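Local coordinates for protein VAL-1 (Chlorella virus, PDB 3GNE) that cleaves the polysaccharide alginate as a lyase of polysaccharide lyase family 14, apparently with a mode of action that changes with pH, at residues Ile129-Leu142 with Glu197-Asp209. Numbering follows the deposited sequence. Where two conformers were deposited one is given.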
loop_
_atom_site.group_PDB
_atom_site.type_symbol
_atom_site.label_atom_id
_atom_site.label_comp_id
_atom_site.label_asym_id
_atom_site.label_seq_id
_atom_site.Cartn_x
_atom_site.Cartn_y
_atom_site.Cartn_z
ATOM N N ILE A 129 -5.147 7.371 1.704
ATOM C CA ILE A 129 -5.451 7.821 0.343
ATOM C C ILE A 129 -4.887 9.199 0.077
ATOM O O ILE A 129 -5.132 10.129 0.853
ATOM C CB ILE A 129 -6.989 7.834 0.132
ATOM C CG1 ILE A 129 -7.536 6.419 0.324
ATOM C CG2 ILE A 129 -7.331 8.412 -1.262
ATOM C CD1 ILE A 129 -9.056 6.305 0.132
ATOM N N TYR A 130 -4.223 9.383 -1.057
ATOM C CA TYR A 130 -3.922 10.704 -1.604
ATOM C C TYR A 130 -4.861 10.873 -2.803
ATOM O O TYR A 130 -4.650 10.163 -3.820
ATOM C CB TYR A 130 -2.488 10.816 -2.097
ATOM C CG TYR A 130 -1.458 11.318 -1.097
ATOM C CD1 TYR A 130 -1.108 10.575 0.042
ATOM C CD2 TYR A 130 -0.775 12.502 -1.334
ATOM C CE1 TYR A 130 -0.135 11.057 0.933
ATOM C CE2 TYR A 130 0.172 12.970 -0.439
ATOM C CZ TYR A 130 0.492 12.247 0.682
ATOM O OH TYR A 130 1.464 12.765 1.525
ATOM N N PRO A 131 -5.864 11.724 -2.700
ATOM C CA PRO A 131 -6.756 11.943 -3.857
ATOM C C PRO A 131 -6.204 13.001 -4.800
ATOM O O PRO A 131 -5.269 13.716 -4.433
ATOM C CB PRO A 131 -8.045 12.447 -3.153
ATOM C CG PRO A 131 -7.481 13.270 -1.995
ATOM C CD PRO A 131 -6.246 12.531 -1.525
ATOM N N PRO A 132 -6.760 13.093 -6.017
ATOM C CA PRO A 132 -6.240 14.073 -6.966
ATOM C C PRO A 132 -6.550 15.514 -6.607
ATOM O O PRO A 132 -7.610 15.814 -6.051
ATOM C CB PRO A 132 -7.006 13.682 -8.272
ATOM C CG PRO A 132 -7.393 12.247 -8.097
ATOM C CD PRO A 132 -7.797 12.210 -6.614
ATOM N N SER A 133 -5.645 16.409 -7.008
ATOM C CA SER A 133 -6.048 17.802 -6.839
ATOM C C SER A 133 -7.126 18.156 -7.858
ATOM O O SER A 133 -7.302 17.562 -8.913
ATOM C CB SER A 133 -4.875 18.767 -7.020
ATOM O OG SER A 133 -4.108 18.249 -8.082
ATOM N N ASP A 134 -7.889 19.151 -7.420
ATOM C CA ASP A 134 -8.898 19.773 -8.282
ATOM C C ASP A 134 -9.882 18.745 -8.754
ATOM O O ASP A 134 -10.261 18.760 -9.939
ATOM C CB ASP A 134 -8.181 20.435 -9.467
ATOM C CG ASP A 134 -7.024 21.264 -8.938
ATOM O OD1 ASP A 134 -6.837 21.384 -7.698
ATOM O OD2 ASP A 134 -6.230 21.824 -9.710
ATOM N N LEU A 135 -10.310 17.839 -7.899
ATOM C CA LEU A 135 -11.302 16.819 -8.293
ATOM C C LEU A 135 -12.309 16.741 -7.183
ATOM O O LEU A 135 -11.951 16.570 -6.003
ATOM C CB LEU A 135 -10.601 15.487 -8.490
ATOM C CG LEU A 135 -11.533 14.362 -8.933
ATOM C CD1 LEU A 135 -12.256 14.726 -10.234
ATOM C CD2 LEU A 135 -10.740 13.064 -9.066
ATOM N N LYS A 136 -13.571 16.925 -7.545
ATOM C CA LYS A 136 -14.628 16.952 -6.536
ATOM C C LYS A 136 -14.641 15.658 -5.736
ATOM O O LYS A 136 -14.443 14.550 -6.273
ATOM C CB LYS A 136 -15.975 17.158 -7.263
ATOM C CG LYS A 136 -17.152 17.205 -6.268
ATOM C CD LYS A 136 -18.461 17.619 -6.944
ATOM C CE LYS A 136 -19.601 17.569 -5.913
ATOM N NZ LYS A 136 -19.066 17.037 -4.606
ATOM N N GLN A 137 -14.916 15.751 -4.449
ATOM C CA GLN A 137 -15.169 14.578 -3.608
ATOM C C GLN A 137 -16.429 14.839 -2.805
ATOM O O GLN A 137 -16.708 16.008 -2.570
ATOM C CB GLN A 137 -14.024 14.314 -2.635
ATOM C CG GLN A 137 -12.687 14.042 -3.414
ATOM C CD GLN A 137 -12.683 12.704 -4.147
ATOM O OE1 GLN A 137 -13.565 11.835 -4.048
ATOM N NE2 GLN A 137 -11.594 12.574 -4.953
ATOM N N LYS A 138 -17.140 13.806 -2.396
ATOM C CA LYS A 138 -18.229 14.031 -1.462
ATOM C C LYS A 138 -17.949 13.507 -0.077
ATOM O O LYS A 138 -18.648 13.796 0.882
ATOM C CB LYS A 138 -19.510 13.362 -1.997
ATOM C CG LYS A 138 -19.437 11.831 -2.008
ATOM C CD LYS A 138 -20.715 11.282 -2.611
ATOM C CE LYS A 138 -20.520 10.293 -3.704
ATOM N NZ LYS A 138 -21.631 9.385 -4.028
ATOM N N ILE A 139 -16.919 12.680 0.060
ATOM C CA ILE A 139 -16.532 12.185 1.379
ATOM C C ILE A 139 -15.875 13.309 2.147
ATOM O O ILE A 139 -14.865 13.880 1.719
ATOM C CB ILE A 139 -15.547 11.000 1.187
ATOM C CG1 ILE A 139 -16.259 9.840 0.466
ATOM C CG2 ILE A 139 -14.883 10.598 2.476
ATOM C CD1 ILE A 139 -15.231 8.874 -0.144
ATOM N N PRO A 140 -16.403 13.651 3.323
ATOM C CA PRO A 140 -15.827 14.766 4.059
ATOM C C PRO A 140 -14.368 14.532 4.398
ATOM O O PRO A 140 -14.012 13.435 4.843
ATOM C CB PRO A 140 -16.626 14.805 5.356
ATOM C CG PRO A 140 -17.949 14.175 4.960
ATOM C CD PRO A 140 -17.608 13.074 3.980
ATOM N N GLY A 141 -13.530 15.554 4.168
ATOM C CA GLY A 141 -12.125 15.483 4.503
ATOM C C GLY A 141 -11.282 14.708 3.489
ATOM O O GLY A 141 -10.083 14.627 3.725
ATOM N N LEU A 142 -11.893 14.205 2.392
ATOM C CA LEU A 142 -11.048 13.588 1.333
ATOM C C LEU A 142 -10.478 14.714 0.461
ATOM O O LEU A 142 -11.012 15.056 -0.588
ATOM C CB LEU A 142 -11.845 12.586 0.546
ATOM C CG LEU A 142 -11.026 11.767 -0.460
ATOM C CD1 LEU A 142 -9.820 11.111 0.213
ATOM C CD2 LEU A 142 -11.920 10.718 -1.121
ATOM N N GLU A 197 -13.307 -3.960 5.437
ATOM C CA GLU A 197 -14.034 -2.695 5.472
ATOM C C GLU A 197 -13.986 -2.035 4.093
ATOM O O GLU A 197 -12.953 -2.102 3.402
ATOM C CB GLU A 197 -13.477 -1.710 6.513
ATOM C CG GLU A 197 -13.591 -2.219 7.971
ATOM C CD GLU A 197 -14.990 -2.339 8.511
ATOM O OE1 GLU A 197 -15.933 -1.770 7.958
ATOM O OE2 GLU A 197 -15.163 -3.033 9.536
ATOM N N VAL A 198 -15.074 -1.412 3.678
ATOM C CA VAL A 198 -15.218 -0.801 2.384
ATOM C C VAL A 198 -15.517 0.685 2.527
ATOM O O VAL A 198 -16.279 1.099 3.433
ATOM C CB VAL A 198 -16.351 -1.483 1.607
ATOM C CG1 VAL A 198 -16.475 -0.926 0.195
ATOM C CG2 VAL A 198 -16.097 -2.991 1.594
ATOM N N LEU A 199 -14.921 1.466 1.627
ATOM C CA LEU A 199 -15.206 2.892 1.526
ATOM C C LEU A 199 -15.808 3.122 0.137
ATOM O O LEU A 199 -15.121 2.773 -0.876
ATOM C CB LEU A 199 -13.950 3.753 1.704
ATOM C CG LEU A 199 -14.106 5.264 1.492
ATOM C CD1 LEU A 199 -14.997 5.909 2.550
ATOM C CD2 LEU A 199 -12.740 5.944 1.440
ATOM N N LYS A 200 -17.015 3.649 0.014
ATOM C CA LYS A 200 -17.612 3.898 -1.293
ATOM C C LYS A 200 -17.689 5.391 -1.543
ATOM O O LYS A 200 -17.475 6.220 -0.643
ATOM C CB LYS A 200 -19.023 3.264 -1.322
ATOM C CG LYS A 200 -19.013 1.747 -1.168
ATOM C CD LYS A 200 -20.370 1.170 -1.585
ATOM C CE LYS A 200 -20.365 -0.346 -1.549
ATOM N NZ LYS A 200 -21.693 -0.943 -1.853
ATOM N N ARG A 201 -17.961 5.764 -2.785
ATOM C CA ARG A 201 -18.228 7.158 -3.181
ATOM C C ARG A 201 -17.018 8.035 -3.478
ATOM O O ARG A 201 -16.999 9.262 -3.367
ATOM C CB ARG A 201 -19.230 7.723 -2.165
ATOM C CG ARG A 201 -20.614 7.085 -2.407
ATOM C CD ARG A 201 -21.046 6.157 -1.268
ATOM N NE ARG A 201 -22.488 6.221 -1.033
ATOM C CZ ARG A 201 -23.118 7.097 -0.261
ATOM N NH1 ARG A 201 -22.437 8.035 0.393
ATOM N NH2 ARG A 201 -24.443 7.043 -0.142
ATOM N N ILE A 202 -15.955 7.361 -3.943
ATOM C CA ILE A 202 -14.680 8.039 -4.192
ATOM C C ILE A 202 -14.536 8.441 -5.638
ATOM O O ILE A 202 -14.902 7.669 -6.534
ATOM C CB ILE A 202 -13.524 7.046 -3.918
ATOM C CG1 ILE A 202 -13.575 6.508 -2.476
ATOM C CG2 ILE A 202 -12.206 7.712 -4.219
ATOM C CD1 ILE A 202 -12.634 5.362 -2.236
ATOM N N ASN A 203 -14.037 9.630 -5.906
ATOM C CA ASN A 203 -13.526 9.954 -7.253
ATOM C C ASN A 203 -12.026 9.631 -7.294
ATOM O O ASN A 203 -11.230 10.318 -6.655
ATOM C CB ASN A 203 -13.788 11.392 -7.644
ATOM C CG ASN A 203 -15.079 11.660 -8.395
ATOM O OD1 ASN A 203 -15.443 12.840 -8.499
ATOM N ND2 ASN A 203 -15.751 10.662 -8.905
ATOM N N TRP A 204 -11.655 8.606 -8.052
ATOM C CA TRP A 204 -10.232 8.257 -8.159
ATOM C C TRP A 204 -9.524 9.000 -9.257
ATOM O O TRP A 204 -8.289 9.165 -9.175
ATOM C CB TRP A 204 -10.110 6.757 -8.381
ATOM C CG TRP A 204 -10.254 5.919 -7.156
ATOM C CD1 TRP A 204 -11.194 4.982 -6.875
ATOM C CD2 TRP A 204 -9.360 5.964 -5.990
ATOM N NE1 TRP A 204 -10.960 4.438 -5.641
ATOM C CE2 TRP A 204 -9.851 5.019 -5.077
ATOM C CE3 TRP A 204 -8.231 6.713 -5.687
ATOM C CZ2 TRP A 204 -9.260 4.773 -3.841
ATOM C CZ3 TRP A 204 -7.606 6.503 -4.465
ATOM C CH2 TRP A 204 -8.131 5.545 -3.579
ATOM N N SER A 205 -10.220 9.470 -10.314
ATOM C CA SER A 205 -9.510 10.236 -11.329
ATOM C C SER A 205 -10.543 11.100 -12.046
ATOM O O SER A 205 -11.722 10.894 -11.989
ATOM C CB SER A 205 -8.735 9.376 -12.356
ATOM O OG SER A 205 -9.645 8.866 -13.347
ATOM N N ARG A 206 -9.934 12.064 -12.778
ATOM C CA ARG A 206 -10.783 13.039 -13.472
ATOM C C ARG A 206 -11.170 12.662 -14.891
ATOM O O ARG A 206 -11.990 13.377 -15.488
ATOM C CB ARG A 206 -10.012 14.372 -13.471
ATOM C CG ARG A 206 -8.866 14.326 -14.486
ATOM C CD ARG A 206 -8.573 15.729 -14.964
ATOM N NE ARG A 206 -8.489 16.717 -13.918
ATOM C CZ ARG A 206 -9.107 17.876 -13.766
ATOM N NH1 ARG A 206 -9.997 18.366 -14.631
ATOM N NH2 ARG A 206 -8.820 18.590 -12.684
ATOM N N SER A 207 -10.615 11.586 -15.451
ATOM C CA SER A 207 -10.957 11.285 -16.833
ATOM C C SER A 207 -10.652 9.814 -17.102
ATOM O O SER A 207 -9.879 9.167 -16.408
ATOM C CB SER A 207 -10.220 12.285 -17.729
ATOM O OG SER A 207 -8.841 12.206 -17.534
ATOM N N PRO A 208 -11.340 9.205 -18.052
ATOM C CA PRO A 208 -11.308 7.752 -18.215
ATOM C C PRO A 208 -10.004 7.193 -18.745
ATOM O O PRO A 208 -9.841 5.970 -18.757
ATOM C CB PRO A 208 -12.491 7.496 -19.171
ATOM C CG PRO A 208 -12.701 8.807 -19.862
ATOM C CD PRO A 208 -12.358 9.898 -18.906
ATOM N N ASP A 209 -9.100 8.078 -19.158
ATOM C CA ASP A 209 -7.736 7.676 -19.546
ATOM C C ASP A 209 -6.817 7.501 -18.324
ATOM O O ASP A 209 -5.670 7.055 -18.483
ATOM C CB ASP A 209 -7.101 8.706 -20.472
ATOM C CG ASP A 209 -6.936 10.053 -19.820
ATOM O OD1 ASP A 209 -7.961 10.662 -19.488
ATOM O OD2 ASP A 209 -5.791 10.507 -19.611
HETATM O O HOH W 1 -8.202 16.479 -11.267
HETATM O O HOH W 2 -15.759 11.466 -2.529
#
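The side-chain amide of Gln-137 grips the backbone of Asn-203 from both ends, as the N-H and C=O of a single residue do in an antiparallel hydrogen-bonded pair. Its NE2 donates to Asn-203 O at 2.8 Å, nearly straight and within the amide plane, while its OE1 accepts from Asn-203 N at 2.9 Å on a lone pair. Glutamine suits this place because one flat group offers donor and acceptor together, and the bend at chi2 (-70°) brings the amide round to the backbone of Asn-203. A water then ties OE1 and Arg-201 O, donating to both, and accepts from Ile-139 N, so that one water joins the side chain of Gln-137 to the backbones of both segments.

Branched aliphatic residues pack around this clamp. Ile-139 sends CD1 to Ile-202 CG1 (3.7 Å) and to the methyls of Leu-199; Leu-135 lays CD2 against Ser-205 C at 3.6 Å. Deeper, Ile-129 crosses Trp-204 at about a right angle, CG2 3.7 Å from CZ3, while Ile-202 CG2 sits over the centre of one indole face. Pro-132, with no N-H to bury, rests CG against Trp-204 O.

Second-shell bonds fix the tryptophan: NE1 donates to Glu-187 O, and its backbone N to Asn-175 OD1. A G1 beta bulge, in which Arg-201 and Ile-202 both face Gly-186, lies at the end of strand 195-202. The contact thus bridges the two antiparallel sheets of this concanavalin-type beta-sandwich: the loop leaving strand 125-130 folds over the end of strand 195-202, with Phe-151 of strand 149-151 touching Ile-129, Ile-139 and Leu-199, and strand 186-192 pairing alongside 195-202.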